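Local atomic coordinates of HIAXHD3 (Humicola insolens, PDB entry 3ZXK), a protein that removes arabinofuranose side chains from xylan as a family 43 glycoside hydrolase, and has been engineered to show endo-xylanase activity as well. Residues 153-158 against 194-199; 190-195 against 206-211; 216-221 against 285-290. All coordinates share one frame; numbering follows the deposited sequence.

Contact 1. Residues 153-158 against 194-199; sequences TMYIAY and ARMYKI
Met196 reaches across this contact with its thioether. Its sulfur lies 4.0 Å from CB of Tyr155 and equally 4.0 Å from CB of Ala157, a methylene and a methyl that rise from the same face of strand 154-158. Met196 gets there fully stretched: with CG anti to the backbone N (chi1 -170°) and the chain straight beyond it, the side chain spans the gap between two backbones whose axes stay 6.3 Å apart at their closest. The methyl CE carries on past SD toward Tyr155, approaching its ring obliquely and lying 4.0 Å from Tyr155 CB. Next to this, Ala194 and Ala157 meet methyl to methyl, CB to CB at 3.9 Å; the small residues let the strands draw together at this end, where the CA atoms of Tyr158 and Ala194 are 5.7 Å apart.

All of this is buried and apolar, held by van der Waals contact. Toward the other end the strands diverge and the packing gives way to polar groups: the phenol of Tyr155 leads away from strand 194-199, and the partly exposed Lys198 carries its amine to Asp149 and Asp150, with a sulfonate of a bound buffer molecule as another partner.

Strand 154-158 is hydrogen-bonded between strands 145-148 and 163-168, whereas 194-199 pairs with 202-209, so the contact packs the sheet of strand 154-158 against that of strand 192-199. Leu147 and Ile205, one from each sheet, close in on Met196 as well.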
loop_
_atom_site.group_PDB
_atom_site.type_symbol
_atom_site.label_atom_id
_atom_site.label_comp_id
_atom_site.label_asym_id
_atom_site.label_seq_id
_atom_site.Cartn_x
_atom_site.Cartn_y
_atom_site.Cartn_z
ATOM N N THR A 153 -4.518 7.419 -28.288
ATOM C CA THR A 153 -3.125 6.987 -28.279
ATOM C C THR A 153 -2.634 7.020 -26.830
ATOM O O THR A 153 -2.940 7.935 -26.098
ATOM C CB THR A 153 -2.251 7.862 -29.172
ATOM O OG1 THR A 153 -2.743 7.768 -30.521
ATOM C CG2 THR A 153 -0.775 7.413 -29.123
ATOM N N MET A 154 -1.871 6.008 -26.446
ATOM C CA MET A 154 -1.359 5.852 -25.105
ATOM C C MET A 154 0.133 6.248 -25.031
ATOM O O MET A 154 0.955 5.873 -25.913
ATOM C CB MET A 154 -1.593 4.414 -24.644
ATOM C CG MET A 154 -3.077 4.043 -24.594
ATOM S SD MET A 154 -3.269 2.284 -24.292
ATOM C CE MET A 154 -2.780 2.188 -22.582
ATOM N N TYR A 155 0.478 7.019 -23.993
ATOM C CA TYR A 155 1.835 7.498 -23.731
ATOM C C TYR A 155 2.201 7.186 -22.301
ATOM O O TYR A 155 1.333 7.180 -21.437
ATOM C CB TYR A 155 1.918 9.042 -23.917
ATOM C CG TYR A 155 1.573 9.497 -25.309
ATOM C CD1 TYR A 155 2.522 9.514 -26.331
ATOM C CD2 TYR A 155 0.267 9.878 -25.616
ATOM C CE1 TYR A 155 2.166 9.901 -27.609
ATOM C CE2 TYR A 155 -0.086 10.278 -26.900
ATOM C CZ TYR A 155 0.886 10.285 -27.881
ATOM O OH TYR A 155 0.583 10.661 -29.169
ATOM N N ILE A 156 3.492 6.961 -22.060
ATOM C CA ILE A 156 4.002 6.837 -20.693
ATOM C C ILE A 156 5.201 7.775 -20.495
ATOM O O ILE A 156 6.195 7.686 -21.219
ATOM C CB ILE A 156 4.384 5.387 -20.315
ATOM C CG1 ILE A 156 3.126 4.491 -20.354
ATOM C CG2 ILE A 156 5.058 5.327 -18.939
ATOM C CD1 ILE A 156 3.383 3.015 -20.114
ATOM N N ALA A 157 5.057 8.688 -19.540
ATOM C CA ALA A 157 6.150 9.504 -19.062
ATOM C C ALA A 157 6.878 8.711 -17.957
ATOM O O ALA A 157 6.244 8.024 -17.138
ATOM C CB ALA A 157 5.634 10.857 -18.546
ATOM N N TYR A 158 8.211 8.777 -17.939
ATOM C CA TYR A 158 8.975 8.011 -16.960
ATOM C C TYR A 158 10.361 8.553 -16.810
ATOM O O TYR A 158 10.787 9.380 -17.608
ATOM C CB TYR A 158 9.032 6.525 -17.365
ATOM C CG TYR A 158 9.834 6.283 -18.621
ATOM C CD1 TYR A 158 9.263 6.448 -19.882
ATOM C CD2 TYR A 158 11.169 5.864 -18.543
ATOM C CE1 TYR A 158 10.000 6.218 -21.041
ATOM C CE2 TYR A 158 11.913 5.623 -19.690
ATOM C CZ TYR A 158 11.319 5.788 -20.945
ATOM O OH TYR A 158 12.062 5.562 -22.084
ATOM N N ALA A 194 6.750 10.752 -12.275
ATOM C CA ALA A 194 5.878 11.230 -13.348
ATOM C C ALA A 194 4.413 10.756 -13.280
ATOM O O ALA A 194 4.118 9.576 -13.092
ATOM C CB ALA A 194 6.489 10.910 -14.724
ATOM N N ARG A 195 3.513 11.723 -13.455
ATOM C CA ARG A 195 2.111 11.467 -13.777
ATOM C C ARG A 195 1.827 12.319 -15.001
ATOM O O ARG A 195 2.331 13.463 -15.086
ATOM C CB ARG A 195 1.177 11.807 -12.602
ATOM C CG ARG A 195 0.827 10.613 -11.705
ATOM C CD ARG A 195 1.956 10.293 -10.762
ATOM N NE ARG A 195 1.626 9.087 -10.004
ATOM C CZ ARG A 195 1.791 7.845 -10.456
ATOM N NH1 ARG A 195 2.271 7.635 -11.677
ATOM N NH2 ARG A 195 1.515 6.814 -9.674
ATOM N N MET A 196 1.058 11.808 -15.959
ATOM C CA MET A 196 0.880 12.516 -17.236
ATOM C C MET A 196 -0.603 12.827 -17.526
ATOM O O MET A 196 -1.484 11.978 -17.280
ATOM C CB MET A 196 1.506 11.718 -18.390
ATOM C CG MET A 196 1.586 12.497 -19.713
ATOM S SD MET A 196 2.535 11.545 -20.914
ATOM C CE MET A 196 2.651 12.664 -22.306
ATOM N N TYR A 197 -0.867 14.038 -18.041
ATOM C CA TYR A 197 -2.245 14.516 -18.211
ATOM C C TYR A 197 -2.443 15.257 -19.524
ATOM O O TYR A 197 -1.529 15.913 -20.043
ATOM C CB TYR A 197 -2.626 15.473 -17.081
ATOM C CG TYR A 197 -2.397 14.890 -15.692
ATOM C CD1 TYR A 197 -3.373 14.082 -15.070
ATOM C CD2 TYR A 197 -1.201 15.126 -15.021
ATOM C CE1 TYR A 197 -3.148 13.523 -13.819
ATOM C CE2 TYR A 197 -0.963 14.576 -13.767
ATOM C CZ TYR A 197 -1.960 13.794 -13.144
ATOM O OH TYR A 197 -1.775 13.198 -11.877
ATOM N N LYS A 198 -3.656 15.169 -20.041
ATOM C CA LYS A 198 -4.097 15.995 -21.167
ATOM C C LYS A 198 -5.242 16.826 -20.608
ATOM O O LYS A 198 -6.272 16.290 -20.194
ATOM C CB LYS A 198 -4.550 15.097 -22.326
ATOM C CG LYS A 198 -5.210 15.817 -23.491
ATOM C CD LYS A 198 -4.213 16.617 -24.302
ATOM C CE LYS A 198 -4.841 17.117 -25.592
ATOM N NZ LYS A 198 -5.230 15.972 -26.459
ATOM N N ILE A 199 -5.037 18.138 -20.534
ATOM C CA ILE A 199 -6.018 19.048 -19.949
ATOM C C ILE A 199 -6.265 20.235 -20.873
ATOM O O ILE A 199 -5.345 20.999 -21.160
ATOM C CB ILE A 199 -5.581 19.531 -18.553
ATOM C CG1 ILE A 199 -5.257 18.350 -17.635
ATOM C CG2 ILE A 199 -6.656 20.465 -17.973
ATOM C CD1 ILE A 199 -4.566 18.752 -16.324
#

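Contact 2. Residues 190-195 against 206-211; sequences TVEGAR and LVTRPA. With XYP (beta-D-xylopyranose), chain C; AHR (alpha-L-arabinofuranose), chain B.
Four backbone hydrogen bonds tie Glu192 to Thr208 and Arg195 to Leu206. Glu192 N gives to Thr208 O at 2.9 Å, and Thr208 N returns a straighter bond to Glu192 O (2.8 Å, 166°); Arg195 and Leu206 exchange a second such pair. Between these two antiparallel hydrogen-bonded pairs, Gly193 and Ala194 face the single Val207: a beta bulge, turned at Gly193 by its positive phi of 70°.

Weaker CA-H...O contacts fill in around the ladder. Val191 CA and Ala194 CA each lie 3.2 Å from a carbonyl, Thr208 O and Leu206 O respectively. Thr190 O is buried without a hydrogen-bond partner and meets Arg209 CA and Pro210 CD.

Apolar packing differs between the faces. On one, Val191 CB meets Val207 CG2 at 3.9 Å, near Ile163. On the other, the side chains of Glu192 and Thr208 run side by side, CG beside CG2. From the loop beyond the strand, Pro210 CG packs 3.8 Å from Glu192 CG.

The remaining contacts are with sugar. Glu192 places CG between its backbone N and carbonyl carbon (chi1 66°) and then runs extended, bringing OE2 within 2.9 Å of the xylose O3, which donates to it. Its other oxygen, OE1, is held by Tyr142 and Asn160, fixing the carboxylate's rotation. Past Pro210, a cis peptide leads to Ala211, whose CB lies 3.5 Å from the arabinose O5.

Here a bulged beta hairpin opens into the central glycan pocket of the five-bladed beta-propeller fold of family 43.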
loop_
_atom_site.group_PDB
_atom_site.type_symbol
_atom_site.label_atom_id
_atom_site.label_comp_id
_atom_site.label_asym_id
_atom_site.label_seq_id
_atom_site.Cartn_x
_atom_site.Cartn_y
_atom_site.Cartn_z
ATOM N N THR A 190 17.467 16.217 -9.308
ATOM C CA THR A 190 16.762 14.991 -9.675
ATOM C C THR A 190 15.248 15.172 -9.636
ATOM O O THR A 190 14.704 15.645 -8.645
ATOM C CB THR A 190 17.150 13.877 -8.703
ATOM O OG1 THR A 190 18.555 13.635 -8.825
ATOM C CG2 THR A 190 16.360 12.584 -8.978
ATOM N N VAL A 191 14.573 14.820 -10.726
ATOM C CA VAL A 191 13.136 14.625 -10.652
ATOM C C VAL A 191 12.730 13.183 -10.981
ATOM O O VAL A 191 13.495 12.434 -11.596
ATOM C CB VAL A 191 12.356 15.651 -11.507
ATOM C CG1 VAL A 191 12.717 17.085 -11.082
ATOM C CG2 VAL A 191 12.615 15.463 -13.003
ATOM N N GLU A 192 11.555 12.785 -10.501
ATOM C CA GLU A 192 11.000 11.434 -10.727
ATOM C C GLU A 192 9.487 11.499 -10.457
ATOM O O GLU A 192 8.895 12.566 -10.396
ATOM C CB GLU A 192 11.699 10.361 -9.845
ATOM C CG GLU A 192 11.480 10.472 -8.333
ATOM C CD GLU A 192 12.033 9.282 -7.534
ATOM O OE1 GLU A 192 12.749 8.410 -8.085
ATOM O OE2 GLU A 192 11.770 9.204 -6.315
ATOM N N GLY A 193 8.839 10.351 -10.333
ATOM C CA GLY A 193 7.420 10.328 -9.950
ATOM C C GLY A 193 6.416 10.826 -10.977
ATOM O O GLY A 193 5.303 11.237 -10.592
ATOM N N ALA A 194 6.750 10.752 -12.275
ATOM C CA ALA A 194 5.878 11.230 -13.348
ATOM C C ALA A 194 4.413 10.756 -13.280
ATOM O O ALA A 194 4.118 9.576 -13.092
ATOM C CB ALA A 194 6.489 10.910 -14.724
ATOM N N ARG A 195 3.513 11.723 -13.455
ATOM C CA ARG A 195 2.111 11.467 -13.777
ATOM C C ARG A 195 1.827 12.319 -15.001
ATOM O O ARG A 195 2.331 13.463 -15.086
ATOM C CB ARG A 195 1.177 11.807 -12.602
ATOM C CG ARG A 195 0.827 10.613 -11.705
ATOM C CD ARG A 195 1.956 10.293 -10.762
ATOM N NE ARG A 195 1.626 9.087 -10.004
ATOM C CZ ARG A 195 1.791 7.845 -10.456
ATOM N NH1 ARG A 195 2.271 7.635 -11.677
ATOM N NH2 ARG A 195 1.515 6.814 -9.674
ATOM N N LEU A 206 3.354 15.916 -14.051
ATOM C CA LEU A 206 3.741 16.245 -12.689
ATOM C C LEU A 206 4.934 15.404 -12.299
ATOM O O LEU A 206 4.940 14.186 -12.528
ATOM C CB LEU A 206 2.590 15.951 -11.726
ATOM C CG LEU A 206 1.876 17.178 -11.179
ATOM C CD1 LEU A 206 1.136 17.903 -12.305
ATOM C CD2 LEU A 206 0.935 16.753 -10.041
ATOM N N VAL A 207 5.937 16.042 -11.703
ATOM C CA VAL A 207 7.119 15.331 -11.197
ATOM C C VAL A 207 7.455 15.798 -9.792
ATOM O O VAL A 207 7.087 16.909 -9.408
ATOM C CB VAL A 207 8.368 15.501 -12.126
ATOM C CG1 VAL A 207 8.100 14.990 -13.536
ATOM C CG2 VAL A 207 8.807 16.977 -12.219
ATOM N N THR A 208 8.140 14.945 -9.041
ATOM C CA THR A 208 8.626 15.294 -7.714
ATOM C C THR A 208 10.128 15.470 -7.720
ATOM O O THR A 208 10.844 14.740 -8.427
ATOM C CB THR A 208 8.214 14.248 -6.635
ATOM O OG1 THR A 208 8.597 14.693 -5.319
ATOM C CG2 THR A 208 8.862 12.890 -6.870
ATOM N N ARG A 209 10.592 16.417 -6.898
ATOM C CA ARG A 209 11.987 16.461 -6.489
ATOM C C ARG A 209 12.059 15.776 -5.107
ATOM O O ARG A 209 11.566 16.324 -4.108
ATOM C CB ARG A 209 12.489 17.900 -6.417
ATOM C CG ARG A 209 13.952 17.937 -5.991
ATOM C CD ARG A 209 14.439 19.339 -5.699
ATOM N NE ARG A 209 13.803 19.922 -4.512
ATOM C CZ ARG A 209 14.002 21.172 -4.116
ATOM N NH1 ARG A 209 14.824 21.953 -4.805
ATOM N NH2 ARG A 209 13.394 21.638 -3.033
ATOM N N PRO A 210 12.608 14.553 -5.051
ATOM C CA PRO A 210 12.553 13.841 -3.777
ATOM C C PRO A 210 13.291 14.603 -2.677
ATOM O O PRO A 210 14.401 15.057 -2.929
ATOM C CB PRO A 210 13.325 12.543 -4.056
ATOM C CG PRO A 210 13.283 12.366 -5.515
ATOM C CD PRO A 210 13.171 13.729 -6.134
ATOM N N ALA A 211 12.695 14.769 -1.495
ATOM C CA ALA A 211 11.327 14.340 -1.153
ATOM C C ALA A 211 10.503 15.533 -0.716
ATOM O O ALA A 211 9.663 15.416 0.181
ATOM C CB ALA A 211 11.344 13.316 -0.034
HETATM C C1 XYP C . 14.612 8.739 -1.919
HETATM C C2 XYP C . 13.484 8.486 -2.925
HETATM C C3 XYP C . 13.650 7.149 -3.638
HETATM C C4 XYP C . 14.994 7.112 -4.360
HETATM C C5 XYP C . 15.996 8.091 -3.748
HETATM O O2 XYP C . 12.212 8.467 -2.272
HETATM O O3 XYP C . 12.582 6.970 -4.578
HETATM O O4 XYP C . 15.206 5.742 -4.710
HETATM O O5 XYP C . 15.836 8.114 -2.332
HETATM O O5 AHR B . 11.493 10.768 2.385
HETATM C C5 AHR B . 11.237 9.366 2.170
HETATM C C4 AHR B . 11.022 9.035 0.690
HETATM O O4 AHR B . 12.168 9.396 -0.077
HETATM C C3 AHR B . 9.902 9.778 -0.032
HETATM O O3 AHR B . 8.621 9.210 0.194
HETATM C C2 AHR B . 10.255 9.661 -1.490
HETATM O O2 AHR B . 9.870 10.834 -2.231
HETATM C C1 AHR B . 11.766 9.551 -1.450
#

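Contact 3. Residues 216-221 against 285-290; sequences VLRSTT and DGWPEV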
loop_
_atom_site.group_PDB
_atom_site.type_symbol
_atom_site.label_atom_id
_atom_site.label_comp_id
_atom_site.label_asym_id
_atom_site.label_seq_id
_atom_site.Cartn_x
_atom_site.Cartn_y
_atom_site.Cartn_z
ATOM N N VAL A 216 5.168 21.179 -11.810
ATOM C CA VAL A 216 4.258 20.933 -12.915
ATOM C C VAL A 216 4.979 21.270 -14.204
ATOM O O VAL A 216 5.540 22.360 -14.342
ATOM C CB VAL A 216 2.873 21.636 -12.761
ATOM C CG1 VAL A 216 2.993 23.101 -12.354
ATOM C CG2 VAL A 216 2.061 21.473 -14.055
ATOM N N LEU A 217 5.041 20.311 -15.120
ATOM C CA LEU A 217 5.639 20.558 -16.441
ATOM C C LEU A 217 4.535 20.679 -17.482
ATOM O O LEU A 217 3.546 19.963 -17.397
ATOM C CB LEU A 217 6.565 19.411 -16.854
ATOM C CG LEU A 217 7.466 18.815 -15.783
ATOM C CD1 LEU A 217 8.288 17.687 -16.383
ATOM C CD2 LEU A 217 8.323 19.893 -15.183
ATOM N N ARG A 218 4.725 21.554 -18.469
ATOM C CA ARG A 218 3.763 21.719 -19.567
ATOM C C ARG A 218 4.515 21.737 -20.898
ATOM O O ARG A 218 5.582 22.382 -21.036
ATOM C CB ARG A 218 2.946 23.004 -19.394
ATOM C CG ARG A 218 1.769 23.136 -20.375
ATOM C CD ARG A 218 0.997 24.417 -20.128
ATOM N NE ARG A 218 1.746 25.574 -20.625
ATOM C CZ ARG A 218 1.350 26.835 -20.467
ATOM N NH1 ARG A 218 0.211 27.087 -19.824
ATOM N NH2 ARG A 218 2.075 27.833 -20.957
ATOM N N SER A 219 3.942 21.065 -21.888
ATOM C CA SER A 219 4.606 20.944 -23.191
ATOM C C SER A 219 4.609 22.309 -23.866
ATOM O O SER A 219 3.565 22.968 -23.954
ATOM C CB SER A 219 3.858 19.971 -24.084
ATOM O OG SER A 219 4.383 20.041 -25.397
ATOM N N THR A 220 5.764 22.711 -24.363
ATOM C CA THR A 220 5.904 24.037 -24.971
ATOM C C THR A 220 5.404 24.048 -26.435
ATOM O O THR A 220 5.132 25.109 -27.001
ATOM C CB THR A 220 7.357 24.529 -24.904
ATOM O OG1 THR A 220 8.180 23.645 -25.659
ATOM C CG2 THR A 220 7.861 24.530 -23.456
ATOM N N THR A 221 5.265 22.859 -27.027
ATOM C CA THR A 221 4.915 22.705 -28.445
ATOM C C THR A 221 3.491 22.250 -28.649
ATOM O O THR A 221 2.975 22.251 -29.770
ATOM C CB THR A 221 5.791 21.603 -29.067
ATOM O OG1 THR A 221 5.654 20.389 -28.284
ATOM C CG2 THR A 221 7.262 22.069 -29.143
ATOM N N ASP A 285 -2.903 32.155 -17.438
ATOM C CA ASP A 285 -1.950 31.663 -18.444
ATOM C C ASP A 285 -1.822 30.118 -18.526
ATOM O O ASP A 285 -0.941 29.601 -19.219
ATOM C CB ASP A 285 -0.583 32.405 -18.429
ATOM C CG ASP A 285 0.190 32.250 -17.128
ATOM O OD1 ASP A 285 -0.259 31.521 -16.217
ATOM O OD2 ASP A 285 1.282 32.889 -17.029
ATOM N N GLY A 286 -2.699 29.393 -17.824
ATOM C CA GLY A 286 -2.845 27.944 -18.020
ATOM C C GLY A 286 -1.995 27.042 -17.145
ATOM O O GLY A 286 -1.603 25.951 -17.576
ATOM N N TRP A 287 -1.759 27.452 -15.901
ATOM C CA TRP A 287 -1.000 26.620 -14.967
ATOM C C TRP A 287 -1.775 26.380 -13.706
ATOM O O TRP A 287 -2.521 27.262 -13.274
ATOM C CB TRP A 287 0.295 27.310 -14.619
ATOM C CG TRP A 287 1.257 27.446 -15.754
ATOM C CD1 TRP A 287 1.308 28.449 -16.701
ATOM C CD2 TRP A 287 2.342 26.536 -16.087
ATOM N NE1 TRP A 287 2.357 28.248 -17.571
ATOM C CE2 TRP A 287 3.013 27.106 -17.261
ATOM C CE3 TRP A 287 2.839 25.353 -15.528
ATOM C CZ2 TRP A 287 4.133 26.506 -17.835
ATOM C CZ3 TRP A 287 3.955 24.750 -16.129
ATOM C CH2 TRP A 287 4.586 25.312 -17.255
ATOM N N PRO A 288 -1.600 25.206 -13.079
ATOM C CA PRO A 288 -2.313 24.960 -11.817
ATOM C C PRO A 288 -1.514 25.458 -10.617
ATOM O O PRO A 288 -0.282 25.450 -10.651
ATOM C CB PRO A 288 -2.419 23.426 -11.762
ATOM C CG PRO A 288 -1.197 22.946 -12.500
ATOM C CD PRO A 288 -0.904 23.995 -13.567
ATOM N N GLU A 289 -2.225 25.920 -9.591
ATOM C CA GLU A 289 -1.614 26.348 -8.315
ATOM C C GLU A 289 -2.392 25.800 -7.133
ATOM O O GLU A 289 -3.628 25.758 -7.167
ATOM C CB GLU A 289 -1.566 27.882 -8.216
ATOM C CG GLU A 289 -0.596 28.522 -9.198
ATOM C CD GLU A 289 -0.610 30.047 -9.163
ATOM O OE1 GLU A 289 -1.572 30.640 -8.600
ATOM O OE2 GLU A 289 0.332 30.673 -9.718
ATOM N N VAL A 290 -1.681 25.402 -6.077
ATOM C CA VAL A 290 -2.339 24.931 -4.856
ATOM C C VAL A 290 -2.994 26.101 -4.123
ATOM O O VAL A 290 -2.379 27.156 -3.947
ATOM C CB VAL A 290 -1.335 24.174 -3.950
ATOM C CG1 VAL A 290 -1.894 23.945 -2.552
ATOM C CG2 VAL A 290 -0.979 22.855 -4.607
HETATM O O HOH W 1 0.314 30.473 -21.605
HETATM O O HOH W 2 2.289 30.522 -19.412
#
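Arg218 crosses Trp287, starting with its CB, which sits over the six-membered ring 4.0 Å from the centroid in a CH-pi contact. CG continues anti to the backbone N (chi1 -171°), and a bend at chi3 folds the rest of the chain across the indole. CD lies 4.0 Å from Gly286 O, NE passes near CZ2, and CZ comes 3.4 Å from Trp287 NE1. The guanidinium and indole planes are inclined 32° to each other, so the group lies tilted over the ring, offset toward its rim.

At the tip, NH1 reaches Asp285 O at 2.8 Å. This bond is nearly straight (167°), lies in the guanidinium plane and uses a lone pair of the carbonyl; a weak second bond goes to Gly286 O. NH2 instead gives to two waters, both of which donate back to Asp285 O, one of them weakly. The weakly donating water also accepts from Trp287 NE1, 2.9 Å away at the indole edge, so the two nearby donors, NE1 and NH2, share one acceptor.

Farther in, the contact turns dry: Val216 CG2 and Pro288 CG meet tip to tip at 3.9 Å, while Val216 CG1 packs on Trp287 CE3. Trp287 also makes a cation-pi contact with Arg231, on strand 228-232 of the Val216 sheet. Such a seam, aliphatic within and arginine-tryptophan at the rim, joins the outer parts of two adjacent propeller blades.

Overall arrangement
All three contacts converge on the sheet that contains strands 192-199, 202-209 and 213-219, one blade of the propeller. Contact 2 lies within that blade, whereas contacts 1 and 3 join it to the sheets before and after it in the chain. Contacts 1 and 2 share Ala194 and Arg195; contact 3 meets contact 2 where Leu206 and Val207 pack on Val216 and Leu217. The chemistry follows position: contact 2, buried and next to the sugars, is backbone pairing that ends in a polar pocket; contact 1 is dry, buried interblade packing; contact 3, partly exposed, adds direct and water-bridged arginine bonds to its apolar seam.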